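PDB 7ADK: putative immunoglobulin-blocking virulence protein, which probably binds host immunoglobulin and, together with a partner lipoprotein, helps Mycoplasma mycoides to evade antibodies. Local coordinates for residues A[429-440]-A[461-471]. Sequence-based numbering, arbitrary orientation.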
ATOM      1  N   TYR A 429       3.308 -27.893   8.600  1.00 76.32           N
ATOM      2  CA  TYR A 429       2.457 -27.986   7.415  1.00 76.32           C
ATOM      3  C   TYR A 429       2.601 -29.342   6.712  1.00 76.32           C
ATOM      4  O   TYR A 429       1.593 -30.004   6.470  1.00 76.32           O
ATOM      5  CB  TYR A 429       2.715 -26.802   6.486  1.00 76.32           C
ATOM      6  CG  TYR A 429       1.815 -26.765   5.274  1.00 76.32           C
ATOM      7  CD1 TYR A 429       0.442 -26.536   5.434  1.00 76.32           C
ATOM      8  CD2 TYR A 429       2.344 -26.966   3.987  1.00 76.32           C
ATOM      9  CE1 TYR A 429      -0.403 -26.493   4.314  1.00 76.32           C
ATOM     10  CE2 TYR A 429       1.498 -26.925   2.863  1.00 76.32           C
ATOM     11  CZ  TYR A 429       0.120 -26.684   3.023  1.00 76.32           C
ATOM     12  OH  TYR A 429      -0.688 -26.615   1.939  1.00 76.32           O
ATOM     13  N   ARG A 430       3.829 -29.809   6.463  1.00 78.88           N
ATOM     14  CA  ARG A 430       4.139 -31.142   5.916  1.00 78.88           C
ATOM     15  C   ARG A 430       3.487 -32.271   6.715  1.00 78.88           C
ATOM     16  O   ARG A 430       2.919 -33.191   6.134  1.00 78.88           O
ATOM     17  CB  ARG A 430       5.670 -31.301   5.890  1.00 78.88           C
ATOM     18  CG  ARG A 430       6.186 -32.705   5.562  1.00 78.88           C
ATOM     19  CD  ARG A 430       7.703 -32.782   5.754  1.00 78.88           C
ATOM     20  NE  ARG A 430       8.166 -34.182   5.737  1.00 78.88           N
ATOM     21  CZ  ARG A 430       8.635 -34.902   6.739  1.00 78.88           C
ATOM     22  NH1 ARG A 430       8.856 -34.432   7.925  1.00 78.88           N
ATOM     23  NH2 ARG A 430       8.895 -36.156   6.561  1.00 78.88           N
ATOM     24  N   ARG A 431       3.565 -32.210   8.046  1.00 79.29           N
ATOM     25  CA  ARG A 431       3.101 -33.274   8.940  1.00 79.29           C
ATOM     26  C   ARG A 431       1.670 -33.128   9.433  1.00 79.29           C
ATOM     27  O   ARG A 431       1.123 -34.120   9.889  1.00 79.29           O
ATOM     28  CB  ARG A 431       4.067 -33.430  10.112  1.00 79.29           C
ATOM     29  CG  ARG A 431       5.428 -33.939   9.622  1.00 79.29           C
ATOM     30  CD  ARG A 431       6.285 -34.475  10.758  1.00 79.29           C
ATOM     31  NE  ARG A 431       5.684 -35.642  11.413  1.00 79.29           N
ATOM     32  CZ  ARG A 431       6.024 -36.128  12.580  1.00 79.29           C
ATOM     33  NH1 ARG A 431       7.003 -35.633  13.254  1.00 79.29           N
ATOM     34  NH2 ARG A 431       5.384 -37.124  13.079  1.00 79.29           N
ATOM     35  N   SER A 432       1.039 -31.965   9.329  1.00 78.55           N
ATOM     36  CA  SER A 432      -0.307 -31.721   9.863  1.00 78.55           C
ATOM     37  C   SER A 432      -1.310 -32.796   9.459  1.00 78.55           C
ATOM     38  O   SER A 432      -1.945 -33.375  10.330  1.00 78.55           O
ATOM     39  CB  SER A 432      -0.841 -30.347   9.450  1.00 78.55           C
ATOM     40  OG  SER A 432      -0.811 -30.149   8.051  1.00 78.55           O
ATOM     41  N   LYS A 433      -1.440 -33.131   8.170  1.00 76.90           N
ATOM     42  CA  LYS A 433      -2.353 -34.191   7.712  1.00 76.90           C
ATOM     43  C   LYS A 433      -1.984 -35.570   8.263  1.00 76.90           C
ATOM     44  O   LYS A 433      -2.872 -36.344   8.611  1.00 76.90           O
ATOM     45  CB  LYS A 433      -2.403 -34.221   6.175  1.00 76.90           C
ATOM     46  CG  LYS A 433      -3.603 -35.040   5.680  1.00 76.90           C
ATOM     47  CD  LYS A 433      -3.663 -35.130   4.156  1.00 76.90           C
ATOM     48  CE  LYS A 433      -4.904 -35.874   3.660  1.00 76.90           C
ATOM     49  NZ  LYS A 433      -4.891 -37.317   3.995  1.00 76.90           N
ATOM     50  N   GLU A 434      -0.695 -35.880   8.365  1.00 81.52           N
ATOM     51  CA  GLU A 434      -0.216 -37.162   8.887  1.00 81.52           C
ATOM     52  C   GLU A 434      -0.505 -37.285  10.385  1.00 81.52           C
ATOM     53  O   GLU A 434      -1.024 -38.297  10.840  1.00 81.52           O
ATOM     54  CB  GLU A 434       1.290 -37.328   8.626  1.00 81.52           C
ATOM     55  CG  GLU A 434       1.735 -37.094   7.178  1.00 81.52           C
ATOM     56  CD  GLU A 434       1.032 -37.935   6.129  1.00 81.52           C
ATOM     57  OE1 GLU A 434       0.577 -39.064   6.418  1.00 81.52           O
ATOM     58  OE2 GLU A 434       0.952 -37.469   4.987  1.00 81.52           O
ATOM     59  N   LEU A 435      -0.249 -36.223  11.146  1.00 78.58           N
ATOM     60  CA  LEU A 435      -0.470 -36.149  12.581  1.00 78.58           C
ATOM     61  C   LEU A 435      -1.960 -36.177  12.927  1.00 78.58           C
ATOM     62  O   LEU A 435      -2.357 -36.935  13.802  1.00 78.58           O
ATOM     63  CB  LEU A 435       0.233 -34.886  13.098  1.00 78.58           C
ATOM     64  CG  LEU A 435       0.270 -34.769  14.624  1.00 78.58           C
ATOM     65  CD1 LEU A 435       1.191 -35.802  15.248  1.00 78.58           C
ATOM     66  CD2 LEU A 435       0.787 -33.401  15.011  1.00 78.58           C
ATOM     67  N   ILE A 436      -2.781 -35.409  12.217  1.00 76.30           N
ATOM     68  CA  ILE A 436      -4.229 -35.411  12.391  1.00 76.30           C
ATOM     69  C   ILE A 436      -4.800 -36.819  12.188  1.00 76.30           C
ATOM     70  O   ILE A 436      -5.715 -37.206  12.905  1.00 76.30           O
ATOM     71  CB  ILE A 436      -4.852 -34.345  11.459  1.00 76.30           C
ATOM     72  CG1 ILE A 436      -4.622 -32.938  12.041  1.00 76.30           C
ATOM     73  CG2 ILE A 436      -6.339 -34.588  11.230  1.00 76.30           C
ATOM     74  CD1 ILE A 436      -4.811 -31.790  11.057  1.00 76.30           C
ATOM     75  N   GLU A 437      -4.269 -37.616  11.257  1.00 79.14           N
ATOM     76  CA  GLU A 437      -4.683 -39.011  11.077  1.00 79.14           C
ATOM     77  C   GLU A 437      -4.062 -39.998  12.082  1.00 79.14           C
ATOM     78  O   GLU A 437      -4.775 -40.874  12.570  1.00 79.14           O
ATOM     79  CB  GLU A 437      -4.431 -39.466   9.635  1.00 79.14           C
ATOM     80  CG  GLU A 437      -5.413 -38.861   8.617  1.00 79.14           C
ATOM     81  CD  GLU A 437      -6.869 -39.353   8.749  1.00 79.14           C
ATOM     82  OE1 GLU A 437      -7.744 -38.869   7.997  1.00 79.14           O
ATOM     83  OE2 GLU A 437      -7.178 -40.211   9.609  1.00 79.14           O
ATOM     84  N   LYS A 438      -2.782 -39.866  12.463  1.00 81.43           N
ATOM     85  CA  LYS A 438      -2.178 -40.737  13.482  1.00 81.43           C
ATOM     86  C   LYS A 438      -2.841 -40.569  14.852  1.00 81.43           C
ATOM     87  O   LYS A 438      -3.121 -41.574  15.493  1.00 81.43           O
ATOM     88  CB  LYS A 438      -0.646 -40.616  13.515  1.00 81.43           C
ATOM     89  CG  LYS A 438      -0.015 -41.581  12.501  1.00 81.43           C
ATOM     90  CD  LYS A 438       1.507 -41.704  12.554  1.00 81.43           C
ATOM     91  CE  LYS A 438       2.241 -40.685  11.699  1.00 81.43           C
ATOM     92  NZ  LYS A 438       3.664 -41.003  11.529  1.00 81.43           N
ATOM     93  N   LEU A 439      -3.211 -39.354  15.255  1.00 80.51           N
ATOM     94  CA  LEU A 439      -3.999 -39.146  16.474  1.00 80.51           C
ATOM     95  C   LEU A 439      -5.400 -39.790  16.357  1.00 80.51           C
ATOM     96  O   LEU A 439      -5.878 -40.374  17.327  1.00 80.51           O
ATOM     97  CB  LEU A 439      -4.066 -37.649  16.823  1.00 80.51           C
ATOM     98  CG  LEU A 439      -2.904 -37.043  17.636  1.00 80.51           C
ATOM     99  CD1 LEU A 439      -2.863 -37.569  19.053  1.00 80.51           C
ATOM    100  CD2 LEU A 439      -1.537 -37.270  17.046  1.00 80.51           C
ATOM    101  N   GLN A 440      -6.042 -39.768  15.189  1.00 80.21           N
ATOM    102  CA  GLN A 440      -7.357 -40.394  15.016  1.00 80.21           C
ATOM    103  C   GLN A 440      -7.337 -41.927  15.107  1.00 80.21           C
ATOM    104  O   GLN A 440      -8.132 -42.486  15.861  1.00 80.21           O
ATOM    105  CB  GLN A 440      -8.000 -39.948  13.703  1.00 80.21           C
ATOM    106  CG  GLN A 440      -8.636 -38.568  13.845  1.00 80.21           C
ATOM    107  CD  GLN A 440      -9.114 -38.055  12.504  1.00 80.21           C
ATOM    108  OE1 GLN A 440     -10.163 -38.273  12.079  1.00 80.21           O
ATOM    109  NE2 GLN A 440      -8.365 -37.364  11.797  1.00 80.21           N
ATOM    110  N   GLN A 461      -1.461 -21.198  -0.513  1.00 72.70           N
ATOM    111  CA  GLN A 461      -1.335 -22.408   0.301  1.00 72.70           C
ATOM    112  C   GLN A 461      -2.689 -23.095   0.536  1.00 72.70           C
ATOM    113  O   GLN A 461      -3.615 -22.495   1.074  1.00 72.70           O
ATOM    114  CB  GLN A 461      -0.676 -21.978   1.610  1.00 72.70           C
ATOM    115  CG  GLN A 461      -0.481 -23.071   2.660  1.00 72.70           C
ATOM    116  CD  GLN A 461       0.126 -22.587   3.964  1.00 72.70           C
ATOM    117  OE1 GLN A 461       0.426 -23.353   4.852  1.00 72.70           O
ATOM    118  NE2 GLN A 461       0.348 -21.314   4.170  1.00 72.70           N
ATOM    119  N   ALA A 462      -2.813 -24.353   0.120  1.00 73.24           N
ATOM    120  CA  ALA A 462      -4.055 -25.102   0.162  1.00 73.24           C
ATOM    121  C   ALA A 462      -4.284 -25.765   1.525  1.00 73.24           C
ATOM    122  O   ALA A 462      -3.339 -26.221   2.168  1.00 73.24           O
ATOM    123  CB  ALA A 462      -4.037 -26.123  -0.974  1.00 73.24           C
ATOM    124  N   PHE A 463      -5.547 -25.885   1.946  1.00 69.37           N
ATOM    125  CA  PHE A 463      -5.947 -26.525   3.206  1.00 69.37           C
ATOM    126  C   PHE A 463      -7.087 -27.546   3.075  1.00 69.37           C
ATOM    127  O   PHE A 463      -7.345 -28.246   4.051  1.00 69.37           O
ATOM    128  CB  PHE A 463      -6.270 -25.473   4.277  1.00 69.37           C
ATOM    129  CG  PHE A 463      -5.087 -24.670   4.747  1.00 69.37           C
ATOM    130  CD1 PHE A 463      -4.220 -25.235   5.687  1.00 69.37           C
ATOM    131  CD2 PHE A 463      -4.837 -23.385   4.251  1.00 69.37           C
ATOM    132  CE1 PHE A 463      -3.085 -24.538   6.103  1.00 69.37           C
ATOM    133  CE2 PHE A 463      -3.711 -22.675   4.683  1.00 69.37           C
ATOM    134  CZ  PHE A 463      -2.827 -23.259   5.600  1.00 69.37           C
ATOM    135  N   LYS A 464      -7.730 -27.710   1.905  1.00 69.77           N
ATOM    136  CA  LYS A 464      -8.845 -28.659   1.709  1.00 69.77           C
ATOM    137  C   LYS A 464      -8.460 -30.107   2.048  1.00 69.77           C
ATOM    138  O   LYS A 464      -9.283 -30.835   2.590  1.00 69.77           O
ATOM    139  CB  LYS A 464      -9.436 -28.555   0.283  1.00 69.77           C
ATOM    140  CG  LYS A 464     -10.187 -27.248  -0.018  1.00 69.77           C
ATOM    141  CD  LYS A 464     -10.927 -27.265  -1.364  1.00 69.77           C
ATOM    142  CE  LYS A 464     -11.696 -25.963  -1.645  1.00 69.77           C
ATOM    143  NZ  LYS A 464     -12.427 -25.971  -2.936  1.00 69.77           N
ATOM    144  N   ASP A 465      -7.206 -30.504   1.838  1.00 74.30           N
ATOM    145  CA  ASP A 465      -6.681 -31.830   2.196  1.00 74.30           C
ATOM    146  C   ASP A 465      -6.442 -32.026   3.708  1.00 74.30           C
ATOM    147  O   ASP A 465      -6.525 -33.143   4.209  1.00 74.30           O
ATOM    148  CB  ASP A 465      -5.385 -32.091   1.419  1.00 74.30           C
ATOM    149  CG  ASP A 465      -5.530 -32.039  -0.105  1.00 74.30           C
ATOM    150  OD1 ASP A 465      -6.659 -32.147  -0.639  1.00 74.30           O
ATOM    151  OD2 ASP A 465      -4.494 -31.909  -0.792  1.00 74.30           O
ATOM    152  N   ILE A 466      -6.164 -30.946   4.437  1.00 71.23           N
ATOM    153  CA  ILE A 466      -5.916 -30.936   5.885  1.00 71.23           C
ATOM    154  C   ILE A 466      -7.233 -30.827   6.658  1.00 71.23           C
ATOM    155  O   ILE A 466      -7.518 -31.650   7.524  1.00 71.23           O
ATOM    156  CB  ILE A 466      -4.936 -29.791   6.247  1.00 71.23           C
ATOM    157  CG1 ILE A 466      -3.553 -30.012   5.606  1.00 71.23           C
ATOM    158  CG2 ILE A 466      -4.773 -29.665   7.765  1.00 71.23           C
ATOM    159  CD1 ILE A 466      -2.697 -28.762   5.535  1.00 71.23           C
ATOM    160  N   LEU A 467      -8.058 -29.833   6.330  1.00 69.37           N
ATOM    161  CA  LEU A 467      -9.385 -29.664   6.920  1.00 69.37           C
ATOM    162  C   LEU A 467     -10.289 -30.867   6.629  1.00 69.37           C
ATOM    163  O   LEU A 467     -11.040 -31.279   7.502  1.00 69.37           O
ATOM    164  CB  LEU A 467      -9.999 -28.344   6.420  1.00 69.37           C
ATOM    165  CG  LEU A 467      -9.856 -27.126   7.353  1.00 69.37           C
ATOM    166  CD1 LEU A 467      -8.467 -26.947   7.951  1.00 69.37           C
ATOM    167  CD2 LEU A 467     -10.188 -25.862   6.578  1.00 69.37           C
ATOM    168  N   GLY A 468     -10.170 -31.491   5.457  1.00 73.16           N
ATOM    169  CA  GLY A 468     -10.860 -32.736   5.119  1.00 73.16           C
ATOM    170  C   GLY A 468     -10.358 -33.989   5.844  1.00 73.16           C
ATOM    171  O   GLY A 468     -11.058 -34.995   5.841  1.00 73.16           O
ATOM    172  N   ALA A 469      -9.161 -33.964   6.432  1.00 73.53           N
ATOM    173  CA  ALA A 469      -8.611 -35.064   7.229  1.00 73.53           C
ATOM    174  C   ALA A 469      -9.046 -35.042   8.701  1.00 73.53           C
ATOM    175  O   ALA A 469      -8.972 -36.066   9.376  1.00 73.53           O
ATOM    176  CB  ALA A 469      -7.093 -35.019   7.128  1.00 73.53           C
ATOM    177  N   LEU A 470      -9.482 -33.890   9.218  1.00 73.66           N
ATOM    178  CA  LEU A 470     -10.022 -33.731  10.570  1.00 73.66           C
ATOM    179  C   LEU A 470     -11.280 -34.602  10.773  1.00 73.66           C
ATOM    180  O   LEU A 470     -11.941 -34.942   9.793  1.00 73.66           O
ATOM    181  CB  LEU A 470     -10.327 -32.245  10.833  1.00 73.66           C
ATOM    182  CG  LEU A 470      -9.107 -31.324  10.960  1.00 73.66           C
ATOM    183  CD1 LEU A 470      -9.560 -29.875  10.996  1.00 73.66           C
ATOM    184  CD2 LEU A 470      -8.358 -31.596  12.252  1.00 73.66           C
ATOM    185  N   PRO A 471     -11.633 -34.979  12.015  1.00 78.51           N
ATOM    186  CA  PRO A 471     -12.810 -35.805  12.293  1.00 78.51           C
ATOM    187  C   PRO A 471     -14.123 -35.261  11.707  1.00 78.51           C
ATOM    188  O   PRO A 471     -14.299 -34.059  11.555  1.00 78.51           O
ATOM    189  CB  PRO A 471     -12.898 -35.896  13.811  1.00 78.51           C
ATOM    190  CG  PRO A 471     -11.478 -35.646  14.291  1.00 78.51           C
ATOM    191  CD  PRO A 471     -10.901 -34.710  13.240  1.00 78.51           C
TER
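Y429 OH donates to A462 O at 2.7 Å, approaching in the carbonyl plane on a lone pair, and Q440 NE2 donates to A469 O at 2.8 Å with an N-H...O angle of 165°. These two bonds join the connections of two consecutive beta-alpha-beta crossovers: helix 426-442 links parallel strands 415-422 and 448-454, and residues 461-471, with the short helix 464-467, lie on the way from 448-454 to 473-481. Q440 NE2 also donates to I436 O (2.9 Å), one turn back in its own helix. Both acceptors lie close to the amide plane, so the pair of bonds fixes the rotation of the amide, whose OE1 side lies beside the ring of P471.

At the other end, Y429 CG stands anti to the backbone N (chi1 -176°), carrying the ring out to A462. The ring's edge meets the face of F463 in an offset edge-to-face pair, centroids 5.8 Å apart and planes at 76°. Just beyond, F463 N is hydrogen-bonded to E680 of the partner lipoprotein chain, placing this end at the subunit interface.

Between the two bonded ends the packing is mainly apolar, with I436 CD1 set against I466 CG2 and L470 CD2. I466 crosses both Y429 and I436 at about a right angle, its CD1 lying near Y429 CE1 and S432 OG. S432 OG is itself bonded to Y429 O. On the sheet side, S432 and I436 rest on L421, and L470 on Y449. Toward the outside, the aliphatic chain of K433 runs along D465 O, and K433 CG lies 3.8 Å from A469 CB.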